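Long-range contacts in taurocyamine kinase (Schistosoma mansoni, PDB 4WOD), which catalyses the reversible, magnesium-dependent transfer of a phosphate group between ATP and taurocyamine, yielding the phosphagen N-phosphotaurocyamine: residues T403-T408 / T427-C432; S157-G162 / Y240-D245; L645-L650 / E711-L716. The protein carries 4 engineered substitutions. One frame throughout, in Å; residues are numbered along the deposited sequence.

Interaction 1: residues T403-T408 / T427-C432; sequences TTHGAT and TGEAEC
Glu429 sends its carboxylate into the type I turn formed by Thr403 to Gly406 and is held through both of its oxygens. His405 presents ND1 to OE1 of Glu429, 2.9 Å away and nearly straight at 172°, and OE1 receives it on the syn lone pair. OE1 lies in the ring plane, at the edge of the ring, with the carboxylate turned 42° against it. The other oxygen, OE2, lies 2.4 Å from Thr403 OG1, too short to be taken at face value, with a weak bond from the backbone N of His405. Glu431 grips the start of the same turn: its OE2 accepts from the backbone N of Thr404 at 2.9 Å, approached from above the carboxylate plane, and its OE1 accepts Thr404 OG1 on the syn side at 3.0 Å. One step out, Thr403 OG1 receives the backbone N of Ala407 (2.9 Å); chi1 of 62° sets that hydroxyl between its own backbone N and carbonyl carbon. Ala407 CB rests on Cys432 SG at 3.5 Å, and Gly428 N bonds to the same sulfur. Further out, Thr408 OG1 caps helix 409-418 through His411 N, and Thr427 bonds to Cys630, next to the predicted active-site Cys631. Two carboxylates thus clasp a beta turn, joining the loops that flank helix 409-418 in the small N-terminal phosphagen kinase domain of the second repeat.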
ATOM      1  N   THR A 403      22.356 -14.954  -8.938  1.00 17.17           N
ATOM      2  CA  THR A 403      22.231 -16.028  -9.919  1.00 18.46           C
ATOM      3  C   THR A 403      22.565 -15.481 -11.295  1.00 18.91           C
ATOM      4  O   THR A 403      22.727 -14.272 -11.479  1.00 18.10           O
ATOM      5  CB  THR A 403      20.821 -16.631  -9.950  1.00 19.16           C
ATOM      6  OG1 THR A 403      19.882 -15.620 -10.341  1.00 17.91           O
ATOM      7  CG2 THR A 403      20.449 -17.168  -8.596  1.00 18.17           C
ATOM      8  N   THR A 404      22.627 -16.376 -12.275  1.00 22.02           N
ATOM      9  CA  THR A 404      23.033 -16.007 -13.614  1.00 23.30           C
ATOM     10  C   THR A 404      22.105 -14.934 -14.154  1.00 22.25           C
ATOM     11  O   THR A 404      22.516 -14.074 -14.927  1.00 22.59           O
ATOM     12  CB  THR A 404      23.049 -17.240 -14.564  1.00 22.54           C
ATOM     13  OG1 THR A 404      23.908 -18.247 -14.014  1.00 28.65           O
ATOM     14  CG2 THR A 404      23.579 -16.854 -15.926  1.00 25.45           C
ATOM     15  N   HIS A 405      20.851 -14.964 -13.711  1.00 22.13           N
ATOM     16  CA  HIS A 405      19.862 -14.052 -14.254  1.00 21.29           C
ATOM     17  C   HIS A 405      19.407 -12.982 -13.261  1.00 19.51           C
ATOM     18  O   HIS A 405      18.466 -12.240 -13.530  1.00 19.00           O
ATOM     19  CB  HIS A 405      18.703 -14.866 -14.786  1.00 21.00           C
ATOM     20  CG  HIS A 405      19.155 -15.964 -15.698  1.00 22.69           C
ATOM     21  ND1 HIS A 405      18.853 -17.291 -15.479  1.00 24.68           N
ATOM     22  CD2 HIS A 405      19.952 -15.934 -16.795  1.00 23.45           C
ATOM     23  CE1 HIS A 405      19.408 -18.028 -16.426  1.00 24.09           C
ATOM     24  NE2 HIS A 405      20.081 -17.229 -17.239  1.00 25.33           N
ATOM     25  N   GLY A 406      20.110 -12.879 -12.137  1.00 19.00           N
ATOM     26  CA  GLY A 406      19.984 -11.696 -11.304  1.00 20.02           C
ATOM     27  C   GLY A 406      19.301 -11.807  -9.954  1.00 16.00           C
ATOM     28  O   GLY A 406      19.074 -10.793  -9.287  1.00 14.77           O
ATOM     29  N   ALA A 407      18.985 -13.026  -9.529  1.00 14.76           N
ATOM     30  CA  ALA A 407      18.333 -13.217  -8.254  1.00 14.82           C
ATOM     31  C   ALA A 407      19.345 -13.167  -7.089  1.00 17.91           C
ATOM     32  O   ALA A 407      20.498 -13.624  -7.202  1.00 14.57           O
ATOM     33  CB  ALA A 407      17.571 -14.542  -8.250  1.00 12.99           C
ATOM     34  N   THR A 408      18.907 -12.594  -5.978  1.00 14.48           N
ATOM     35  CA  THR A 408      19.757 -12.469  -4.796  1.00 17.17           C
ATOM     36  C   THR A 408      19.094 -13.066  -3.567  1.00 19.60           C
ATOM     37  O   THR A 408      17.877 -13.306  -3.559  1.00 13.77           O
ATOM     38  CB  THR A 408      20.094 -10.996  -4.499  1.00 17.10           C
ATOM     39  OG1 THR A 408      18.900 -10.299  -4.103  1.00 18.11           O
ATOM     40  CG2 THR A 408      20.707 -10.323  -5.727  1.00 16.24           C
ATOM     41  N   THR A 427      11.711 -17.382  -3.620  1.00 19.16           N
ATOM     42  CA  THR A 427      12.891 -17.380  -4.483  1.00 18.27           C
ATOM     43  C   THR A 427      12.666 -16.594  -5.798  1.00 17.42           C
ATOM     44  O   THR A 427      11.524 -16.267  -6.147  1.00 22.66           O
ATOM     45  CB  THR A 427      13.316 -18.819  -4.794  1.00 18.04           C
ATOM     46  OG1 THR A 427      12.250 -19.485  -5.489  1.00 16.72           O
ATOM     47  CG2 THR A 427      13.610 -19.581  -3.481  1.00 20.18           C
ATOM     48  N   GLY A 428      13.754 -16.278  -6.507  1.00 17.09           N
ATOM     49  CA  GLY A 428      13.681 -15.449  -7.707  1.00 16.16           C
ATOM     50  C   GLY A 428      13.715 -16.225  -9.022  1.00 16.39           C
ATOM     51  O   GLY A 428      13.286 -15.724 -10.053  1.00 18.04           O
ATOM     52  N   GLU A 429      14.237 -17.439  -8.979  1.00 16.69           N
ATOM     53  CA  GLU A 429      14.286 -18.331 -10.148  1.00 16.60           C
ATOM     54  C   GLU A 429      14.780 -19.701  -9.691  1.00 15.50           C
ATOM     55  O   GLU A 429      15.315 -19.828  -8.592  1.00 15.81           O
ATOM     56  CB  GLU A 429      15.198 -17.768 -11.246  1.00 16.92           C
ATOM     57  CG  GLU A 429      16.677 -17.745 -10.892  1.00 14.63           C
ATOM     58  CD  GLU A 429      17.531 -17.458 -12.113  1.00 20.31           C
ATOM     59  OE1 GLU A 429      17.252 -18.059 -13.174  1.00 21.19           O
ATOM     60  OE2 GLU A 429      18.450 -16.611 -12.034  1.00 16.97           O
ATOM     61  N   ALA A 430      14.634 -20.711 -10.540  1.00 12.72           N
ATOM     62  CA  ALA A 430      14.990 -22.070 -10.193  1.00 14.37           C
ATOM     63  C   ALA A 430      16.431 -22.181  -9.735  1.00 13.93           C
ATOM     64  O   ALA A 430      16.735 -22.983  -8.851  1.00 16.55           O
ATOM     65  CB  ALA A 430      14.750 -23.013 -11.382  1.00 14.26           C
ATOM     66  N   GLU A 431      17.308 -21.382 -10.341  1.00 18.37           N
ATOM     67  CA  GLU A 431      18.744 -21.471 -10.064  1.00 18.69           C
ATOM     68  C   GLU A 431      19.060 -21.109  -8.606  1.00 15.44           C
ATOM     69  O   GLU A 431      20.112 -21.466  -8.065  1.00 19.05           O
ATOM     70  CB  GLU A 431      19.529 -20.568 -11.020  1.00 17.25           C
ATOM     71  CG  GLU A 431      21.044 -20.758 -10.937  1.00 22.64           C
ATOM     72  CD  GLU A 431      21.802 -19.782 -11.814  1.00 30.05           C
ATOM     73  OE1 GLU A 431      21.458 -19.677 -13.009  1.00 30.77           O
ATOM     74  OE2 GLU A 431      22.733 -19.111 -11.311  1.00 31.99           O
ATOM     75  N   CYS A 432      18.138 -20.400  -7.974  1.00 13.42           N
ATOM     76  CA  CYS A 432      18.283 -20.053  -6.567  1.00 16.96           C
ATOM     77  C   CYS A 432      18.552 -21.292  -5.709  1.00 14.23           C
ATOM     78  O   CYS A 432      19.320 -21.226  -4.736  1.00 16.43           O
ATOM     79  CB  CYS A 432      17.028 -19.312  -6.082  1.00 12.41           C
ATOM     80  SG  CYS A 432      16.949 -17.590  -6.623  1.00 23.29           S
TER

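Interaction 2: residues S157-G162 / Y240-D245; sequences SGEYEG and YKRLAD
In the catalytic domain of the first repeat, a short 3-10 turn ahead of edge strand 162-166 is tied to helix 236-251. Tyr160 makes the main link: its OH donates to the backbone O of Arg242 at 2.6 Å, in the carbonyl plane and on a lone pair, with a C=O...donor angle of 125°. CE1 of the ring touches Arg242 CG at 3.8 Å, the two side chains meeting at a slant, while the hydroxyl also comes close to Asp245 CB. Glu159 reaches across Arg242 at about a right angle, its CG anti to the backbone N (chi1 -178°) and the chain extended. Its OE2 forms a weak salt bridge to Arg242 NE at 3.4 Å, near the guanidinium plane. A water lies 2.7 Å from each of Glu159 OE1, Tyr160 OH and Asp245 OD2 and is hydrogen-bonded to all three; placed between two acidic side chains, it probably eases their mutual repulsion. The far end of Arg242 is held more firmly elsewhere, NH2 by Gln231 of strand 225-232 and NH1 by the carbonyl of Asn214. Phe215 of strand 215-219 meets the Tyr160 ring edge-to-face, and Leu243 packs on strands 117-126 and 225-232, seating the helix against the sheet.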
ATOM      1  N   SER A 157      11.307  43.083   9.388  1.00 33.73           N
ATOM      2  CA  SER A 157      12.576  43.771   9.133  1.00 39.20           C
ATOM      3  C   SER A 157      13.476  43.041   8.145  1.00 36.32           C
ATOM      4  O   SER A 157      13.067  42.071   7.515  1.00 34.44           O
ATOM      5  CB  SER A 157      13.352  43.997  10.444  1.00 43.22           C
ATOM      6  OG  SER A 157      12.751  45.004  11.248  1.00 50.03           O
ATOM      7  N   GLY A 158      14.705  43.545   8.042  1.00 35.37           N
ATOM      8  CA  GLY A 158      15.759  43.063   7.164  1.00 30.64           C
ATOM      9  C   GLY A 158      15.490  41.984   6.138  1.00 29.89           C
ATOM     10  O   GLY A 158      15.031  42.270   5.040  1.00 32.21           O
ATOM     11  N   GLU A 159      15.792  40.742   6.504  1.00 30.34           N
ATOM     12  CA  GLU A 159      15.690  39.587   5.601  1.00 32.14           C
ATOM     13  C   GLU A 159      14.349  39.493   4.881  1.00 30.03           C
ATOM     14  O   GLU A 159      14.273  39.079   3.722  1.00 30.84           O
ATOM     15  CB  GLU A 159      15.928  38.292   6.381  1.00 30.76           C
ATOM     16  CG  GLU A 159      15.883  37.037   5.524  1.00 31.53           C
ATOM     17  CD  GLU A 159      16.205  35.795   6.315  1.00 38.87           C
ATOM     18  OE1 GLU A 159      16.049  35.831   7.554  1.00 34.41           O
ATOM     19  OE2 GLU A 159      16.621  34.788   5.700  1.00 41.60           O
ATOM     20  N   TYR A 160      13.293  39.903   5.565  1.00 27.97           N
ATOM     21  CA  TYR A 160      11.955  39.718   5.035  1.00 28.17           C
ATOM     22  C   TYR A 160      11.484  40.886   4.187  1.00 27.76           C
ATOM     23  O   TYR A 160      10.379  40.847   3.652  1.00 27.15           O
ATOM     24  CB  TYR A 160      10.992  39.446   6.190  1.00 26.79           C
ATOM     25  CG  TYR A 160      11.472  38.261   6.992  1.00 25.67           C
ATOM     26  CD1 TYR A 160      11.288  36.966   6.530  1.00 21.81           C
ATOM     27  CD2 TYR A 160      12.161  38.440   8.174  1.00 27.64           C
ATOM     28  CE1 TYR A 160      11.744  35.881   7.251  1.00 22.06           C
ATOM     29  CE2 TYR A 160      12.627  37.371   8.894  1.00 29.61           C
ATOM     30  CZ  TYR A 160      12.419  36.093   8.427  1.00 23.56           C
ATOM     31  OH  TYR A 160      12.890  35.038   9.161  1.00 25.47           O
ATOM     32  N   GLU A 161      12.330  41.900   4.023  1.00 29.14           N
ATOM     33  CA  GLU A 161      11.940  43.063   3.235  1.00 30.23           C
ATOM     34  C   GLU A 161      11.620  42.649   1.814  1.00 28.51           C
ATOM     35  O   GLU A 161      12.335  41.851   1.210  1.00 29.99           O
ATOM     36  CB  GLU A 161      13.030  44.138   3.238  1.00 37.20           C
ATOM     37  CG  GLU A 161      12.629  45.384   2.463  1.00 43.18           C
ATOM     38  CD  GLU A 161      12.817  46.665   3.256  1.00 54.49           C
ATOM     39  OE1 GLU A 161      13.874  47.314   3.095  1.00 64.65           O
ATOM     40  OE2 GLU A 161      11.909  47.026   4.037  1.00 56.93           O
ATOM     41  N   GLY A 162      10.528  43.184   1.279  1.00 28.34           N
ATOM     42  CA  GLY A 162      10.061  42.755  -0.022  1.00 28.41           C
ATOM     43  C   GLY A 162       8.823  43.495  -0.482  1.00 26.81           C
ATOM     44  O   GLY A 162       8.581  44.623  -0.073  1.00 26.24           O
ATOM     45  N   TYR A 240      13.951  26.465   7.642  1.00 17.85           N
ATOM     46  CA  TYR A 240      13.105  26.333   8.827  1.00 19.92           C
ATOM     47  C   TYR A 240      13.276  27.507   9.775  1.00 21.56           C
ATOM     48  O   TYR A 240      12.295  28.035  10.278  1.00 16.62           O
ATOM     49  CB  TYR A 240      13.410  25.028   9.549  1.00 13.26           C
ATOM     50  CG  TYR A 240      12.687  24.811  10.866  1.00 16.54           C
ATOM     51  CD1 TYR A 240      11.369  24.378  10.900  1.00 15.07           C
ATOM     52  CD2 TYR A 240      13.345  25.000  12.071  1.00 16.58           C
ATOM     53  CE1 TYR A 240      10.716  24.146  12.100  1.00 14.37           C
ATOM     54  CE2 TYR A 240      12.705  24.791  13.279  1.00 16.93           C
ATOM     55  CZ  TYR A 240      11.388  24.366  13.293  1.00 18.65           C
ATOM     56  OH  TYR A 240      10.763  24.147  14.498  1.00 17.02           O
ATOM     57  N   LYS A 241      14.524  27.901  10.017  1.00 17.03           N
ATOM     58  CA  LYS A 241      14.799  29.073  10.838  1.00 19.64           C
ATOM     59  C   LYS A 241      14.171  30.321  10.245  1.00 19.16           C
ATOM     60  O   LYS A 241      13.598  31.127  10.976  1.00 20.81           O
ATOM     61  CB  LYS A 241      16.304  29.291  11.000  1.00 22.28           C
ATOM     62  CG  LYS A 241      16.924  28.469  12.106  1.00 26.67           C
ATOM     63  CD  LYS A 241      18.422  28.757  12.254  1.00 28.05           C
ATOM     64  CE  LYS A 241      19.087  27.658  13.090  1.00 36.58           C
ATOM     65  NZ  LYS A 241      20.478  27.990  13.567  1.00 37.17           N
ATOM     66  N   ARG A 242      14.292  30.485   8.930  1.00 18.81           N
ATOM     67  CA  ARG A 242      13.742  31.659   8.252  1.00 20.39           C
ATOM     68  C   ARG A 242      12.230  31.714   8.445  1.00 20.09           C
ATOM     69  O   ARG A 242      11.668  32.766   8.740  1.00 18.24           O
ATOM     70  CB  ARG A 242      14.076  31.643   6.759  1.00 19.02           C
ATOM     71  CG  ARG A 242      13.602  32.856   5.989  1.00 18.01           C
ATOM     72  CD  ARG A 242      13.883  32.655   4.509  1.00 23.02           C
ATOM     73  NE  ARG A 242      15.192  32.048   4.391  1.00 32.15           N
ATOM     74  CZ  ARG A 242      15.495  31.021   3.610  1.00 24.02           C
ATOM     75  NH1 ARG A 242      14.595  30.485   2.810  1.00 20.34           N
ATOM     76  NH2 ARG A 242      16.729  30.549   3.624  1.00 22.89           N
ATOM     77  N   LEU A 243      11.586  30.560   8.296  1.00 18.49           N
ATOM     78  CA  LEU A 243      10.153  30.460   8.532  1.00 20.38           C
ATOM     79  C   LEU A 243       9.781  30.767   9.974  1.00 19.07           C
ATOM     80  O   LEU A 243       8.854  31.538  10.220  1.00 20.29           O
ATOM     81  CB  LEU A 243       9.636  29.075   8.182  1.00 18.02           C
ATOM     82  CG  LEU A 243       8.123  28.927   8.383  1.00 18.19           C
ATOM     83  CD1 LEU A 243       7.353  29.818   7.426  1.00 15.39           C
ATOM     84  CD2 LEU A 243       7.708  27.466   8.191  1.00 14.18           C
ATOM     85  N   ALA A 244      10.491  30.150  10.919  1.00 20.16           N
ATOM     86  CA  ALA A 244      10.164  30.278  12.335  1.00 21.44           C
ATOM     87  C   ALA A 244      10.289  31.731  12.779  1.00 21.60           C
ATOM     88  O   ALA A 244       9.419  32.250  13.483  1.00 18.89           O
ATOM     89  CB  ALA A 244      11.060  29.397  13.177  1.00 18.83           C
ATOM     90  N   ASP A 245      11.377  32.383  12.375  1.00 22.27           N
ATOM     91  CA  ASP A 245      11.606  33.786  12.762  1.00 24.30           C
ATOM     92  C   ASP A 245      10.451  34.687  12.336  1.00 21.05           C
ATOM     93  O   ASP A 245       9.972  35.496  13.130  1.00 24.10           O
ATOM     94  CB  ASP A 245      12.903  34.332  12.167  1.00 22.06           C
ATOM     95  CG  ASP A 245      14.137  33.880  12.925  1.00 35.62           C
ATOM     96  OD1 ASP A 245      13.992  33.375  14.059  1.00 35.54           O
ATOM     97  OD2 ASP A 245      15.258  34.056  12.389  1.00 41.64           O
TER
HETATM   98  O   HOH W   1      15.393  35.494  10.100  1.00 31.17           O

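Interaction 3: residues L645-L650 / E711-L716; sequences LKIPKL and EIEKGL
Glu713 leaves helix 695-715 near the end of the chain and reaches into the bend that follows strand 639-646. Its CB and CG pass Ile647 CG2 at van der Waals distance, CG lying 4.0 Å from that methyl. CG stands anti to the backbone N (chi1 179°), and a bend at chi2 of 67° then swings the carboxylate over to the turn, where CD lies 3.5 Å from Lys649 CB. At the tip the oxygens take consecutive amides: OE2 accepts Lys649 N at 2.9 Å and OE1 accepts Leu650 N at 2.8 Å, each on its syn lone pair and with N-H angles near 155°. Pro648 CD touches OE2 at 3.3 Å, but the proline nitrogen has no hydrogen to offer. Beside this grip Lys649 and Leu716 run antiparallel past one another, with Lys649 CG 3.6 Å from Leu716 CB. Leu716 CD1 leans on Leu650, whose own CD1 reaches Ile712 CG2 at 4.3 Å. Two bonds to neighbouring amides fix the rotation of a largely buried carboxylate. The same pairing satisfies both N-H groups of the turn, and they probably help to stabilise the negative charge of Glu713.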
ATOM      1  N   LEU A 645     -15.084 -30.247   4.334  1.00 33.70           N
ATOM      2  CA  LEU A 645     -15.651 -31.327   5.143  1.00 35.02           C
ATOM      3  C   LEU A 645     -16.570 -30.837   6.270  1.00 37.69           C
ATOM      4  O   LEU A 645     -16.194 -29.968   7.067  1.00 37.68           O
ATOM      5  CB  LEU A 645     -14.521 -32.173   5.733  1.00 33.48           C
ATOM      6  CG  LEU A 645     -14.889 -33.466   6.469  1.00 36.05           C
ATOM      7  CD1 LEU A 645     -15.524 -34.466   5.520  1.00 37.04           C
ATOM      8  CD2 LEU A 645     -13.662 -34.067   7.142  1.00 36.30           C
ATOM      9  N   LYS A 646     -17.770 -31.410   6.337  1.00 36.23           N
ATOM     10  CA  LYS A 646     -18.699 -31.123   7.434  1.00 42.83           C
ATOM     11  C   LYS A 646     -18.579 -32.152   8.552  1.00 42.89           C
ATOM     12  O   LYS A 646     -19.029 -33.288   8.420  1.00 44.95           O
ATOM     13  CB  LYS A 646     -20.141 -31.081   6.930  1.00 43.22           C
ATOM     14  CG  LYS A 646     -20.371 -30.087   5.810  1.00 47.19           C
ATOM     15  CD  LYS A 646     -21.849 -29.895   5.545  1.00 41.34           C
ATOM     16  CE  LYS A 646     -22.518 -31.209   5.225  1.00 45.59           C
ATOM     17  NZ  LYS A 646     -23.938 -31.014   4.833  1.00 57.74           N
ATOM     18  N   ILE A 647     -17.960 -31.748   9.652  1.00 45.36           N
ATOM     19  CA  ILE A 647     -17.845 -32.615  10.813  1.00 58.11           C
ATOM     20  C   ILE A 647     -18.223 -31.868  12.096  1.00 56.90           C
ATOM     21  O   ILE A 647     -17.363 -31.546  12.910  1.00 60.00           O
ATOM     22  CB  ILE A 647     -16.415 -33.207  10.934  1.00 57.44           C
ATOM     23  CG1 ILE A 647     -15.350 -32.134  10.702  1.00 49.41           C
ATOM     24  CG2 ILE A 647     -16.219 -34.326   9.933  1.00 54.42           C
ATOM     25  CD1 ILE A 647     -13.942 -32.630  10.938  1.00 55.87           C
ATOM     26  N   PRO A 648     -19.526 -31.595  12.280  1.00 57.51           N
ATOM     27  CA  PRO A 648     -20.031 -30.833  13.428  1.00 59.51           C
ATOM     28  C   PRO A 648     -19.637 -31.454  14.767  1.00 67.71           C
ATOM     29  O   PRO A 648     -19.254 -30.735  15.702  1.00 67.11           O
ATOM     30  CB  PRO A 648     -21.552 -30.885  13.240  1.00 54.96           C
ATOM     31  CG  PRO A 648     -21.742 -31.110  11.796  1.00 55.84           C
ATOM     32  CD  PRO A 648     -20.623 -32.013  11.392  1.00 56.65           C
ATOM     33  N   LYS A 649     -19.711 -32.780  14.847  1.00 69.10           N
ATOM     34  CA  LYS A 649     -19.430 -33.474  16.086  1.00 69.13           C
ATOM     35  C   LYS A 649     -17.957 -33.350  16.423  1.00 70.67           C
ATOM     36  O   LYS A 649     -17.593 -32.817  17.468  1.00 70.40           O
ATOM     37  CB  LYS A 649     -19.804 -34.948  15.984  1.00 75.62           C
ATOM     38  CG  LYS A 649     -21.066 -35.354  16.763  1.00 78.12           C
ATOM     39  CD  LYS A 649     -21.892 -36.284  15.910  1.00 78.11           C
ATOM     40  CE  LYS A 649     -23.381 -36.193  16.138  1.00 84.00           C
ATOM     41  NZ  LYS A 649     -24.119 -36.530  14.886  1.00 85.88           N
ATOM     42  N   LEU A 650     -17.117 -33.878  15.537  1.00 71.12           N
ATOM     43  CA  LEU A 650     -15.685 -33.998  15.782  1.00 70.77           C
ATOM     44  C   LEU A 650     -15.003 -32.649  16.008  1.00 70.63           C
ATOM     45  O   LEU A 650     -14.052 -32.557  16.788  1.00 71.89           O
ATOM     46  CB  LEU A 650     -15.026 -34.733  14.616  1.00 69.76           C
ATOM     47  CG  LEU A 650     -13.501 -34.765  14.535  1.00 70.46           C
ATOM     48  CD1 LEU A 650     -12.888 -35.387  15.782  1.00 75.04           C
ATOM     49  CD2 LEU A 650     -13.104 -35.550  13.306  1.00 67.12           C
ATOM     50  N   GLU A 711     -15.418 -41.628   9.318  1.00 55.94           N
ATOM     51  CA  GLU A 711     -15.841 -42.771  10.111  1.00 63.67           C
ATOM     52  C   GLU A 711     -15.741 -42.483  11.611  1.00 64.30           C
ATOM     53  O   GLU A 711     -16.463 -43.080  12.408  1.00 67.61           O
ATOM     54  CB  GLU A 711     -15.042 -44.019   9.738  1.00 55.49           C
ATOM     55  CG  GLU A 711     -15.841 -44.954   8.862  1.00 53.12           C
ATOM     56  CD  GLU A 711     -16.881 -45.712   9.654  1.00 60.29           C
ATOM     57  OE1 GLU A 711     -16.936 -45.531  10.887  1.00 63.87           O
ATOM     58  OE2 GLU A 711     -17.685 -46.443   9.041  1.00 64.45           O
ATOM     59  N   ILE A 712     -14.858 -41.567  11.998  1.00 62.96           N
ATOM     60  CA  ILE A 712     -14.821 -41.111  13.383  1.00 65.37           C
ATOM     61  C   ILE A 712     -16.096 -40.338  13.681  1.00 71.64           C
ATOM     62  O   ILE A 712     -16.699 -40.511  14.738  1.00 76.66           O
ATOM     63  CB  ILE A 712     -13.594 -40.219  13.690  1.00 65.19           C
ATOM     64  CG1 ILE A 712     -12.296 -41.033  13.630  1.00 67.36           C
ATOM     65  CG2 ILE A 712     -13.737 -39.551  15.053  1.00 66.08           C
ATOM     66  CD1 ILE A 712     -12.297 -42.240  14.522  1.00 65.70           C
ATOM     67  N   GLU A 713     -16.505 -39.502  12.730  1.00 68.93           N
ATOM     68  CA  GLU A 713     -17.653 -38.612  12.887  1.00 75.66           C
ATOM     69  C   GLU A 713     -18.968 -39.334  13.168  1.00 75.29           C
ATOM     70  O   GLU A 713     -19.699 -38.931  14.061  1.00 77.26           O
ATOM     71  CB  GLU A 713     -17.802 -37.732  11.636  1.00 73.69           C
ATOM     72  CG  GLU A 713     -18.980 -36.752  11.630  1.00 75.54           C
ATOM     73  CD  GLU A 713     -18.870 -35.643  12.658  1.00 79.02           C
ATOM     74  OE1 GLU A 713     -17.809 -35.496  13.301  1.00 96.25           O
ATOM     75  OE2 GLU A 713     -19.858 -34.899  12.801  1.00 97.38           O
ATOM     76  N   LYS A 714     -19.276 -40.378  12.401  1.00 71.33           N
ATOM     77  CA  LYS A 714     -20.507 -41.148  12.607  1.00 78.46           C
ATOM     78  C   LYS A 714     -20.441 -41.832  13.966  1.00 79.49           C
ATOM     79  O   LYS A 714     -21.471 -42.123  14.579  1.00 77.43           O
ATOM     80  CB  LYS A 714     -20.728 -42.194  11.500  1.00 74.09           C
ATOM     81  CG  LYS A 714     -19.466 -42.613  10.793  1.00 71.33           C
ATOM     82  CD  LYS A 714     -19.618 -43.586   9.607  1.00 68.96           C
ATOM     83  CE  LYS A 714     -20.238 -42.980   8.350  1.00 65.20           C
ATOM     84  NZ  LYS A 714     -20.136 -43.952   7.209  1.00 64.47           N
ATOM     85  N   GLY A 715     -19.219 -42.059  14.444  1.00 79.20           N
ATOM     86  CA  GLY A 715     -18.997 -42.680  15.738  1.00 80.78           C
ATOM     87  C   GLY A 715     -19.494 -41.857  16.914  1.00 82.47           C
ATOM     88  O   GLY A 715     -19.803 -42.411  17.965  1.00 87.11           O
ATOM     89  N   LEU A 716     -19.597 -40.542  16.740  1.00 81.52           N
ATOM     90  CA  LEU A 716     -20.045 -39.654  17.816  1.00 85.60           C
ATOM     91  C   LEU A 716     -21.563 -39.435  17.810  1.00 86.92           C
ATOM     92  O   LEU A 716     -22.095 -38.488  18.405  1.00 86.00           O
ATOM     93  CB  LEU A 716     -19.327 -38.311  17.715  1.00 83.93           C
ATOM     94  CG  LEU A 716     -17.799 -38.411  17.719  1.00 82.24           C
ATOM     95  CD1 LEU A 716     -17.159 -37.087  17.331  1.00 77.69           C
ATOM     96  CD2 LEU A 716     -17.281 -38.883  19.070  1.00 84.87           C
ATOM     97  OXT LEU A 716     -22.300 -40.207  17.198  1.00 86.54           O
TER

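In the fold
Along the chain the contacts follow one another without overlap: interaction 2 closes before interaction 1 opens, and interaction 1 closes before interaction 3. Interaction 2 belongs to the first C-terminal catalytic domain, interaction 1 to the second N-terminal domain, and interaction 3 to the second C-terminal catalytic domain. Their centres lie 56 Å (1 and 2), 47 Å (1 and 3) and 79 Å (2 and 3) apart, with interactions 2 and 3 on opposite sides of the chain's centre. Each of these two joins a helix to a segment that leads into an edge strand (interaction 2) or leaves an inner strand (interaction 3) of matching eight-stranded antiparallel sheets, consistent with a chain made of two kinase units of the same fold.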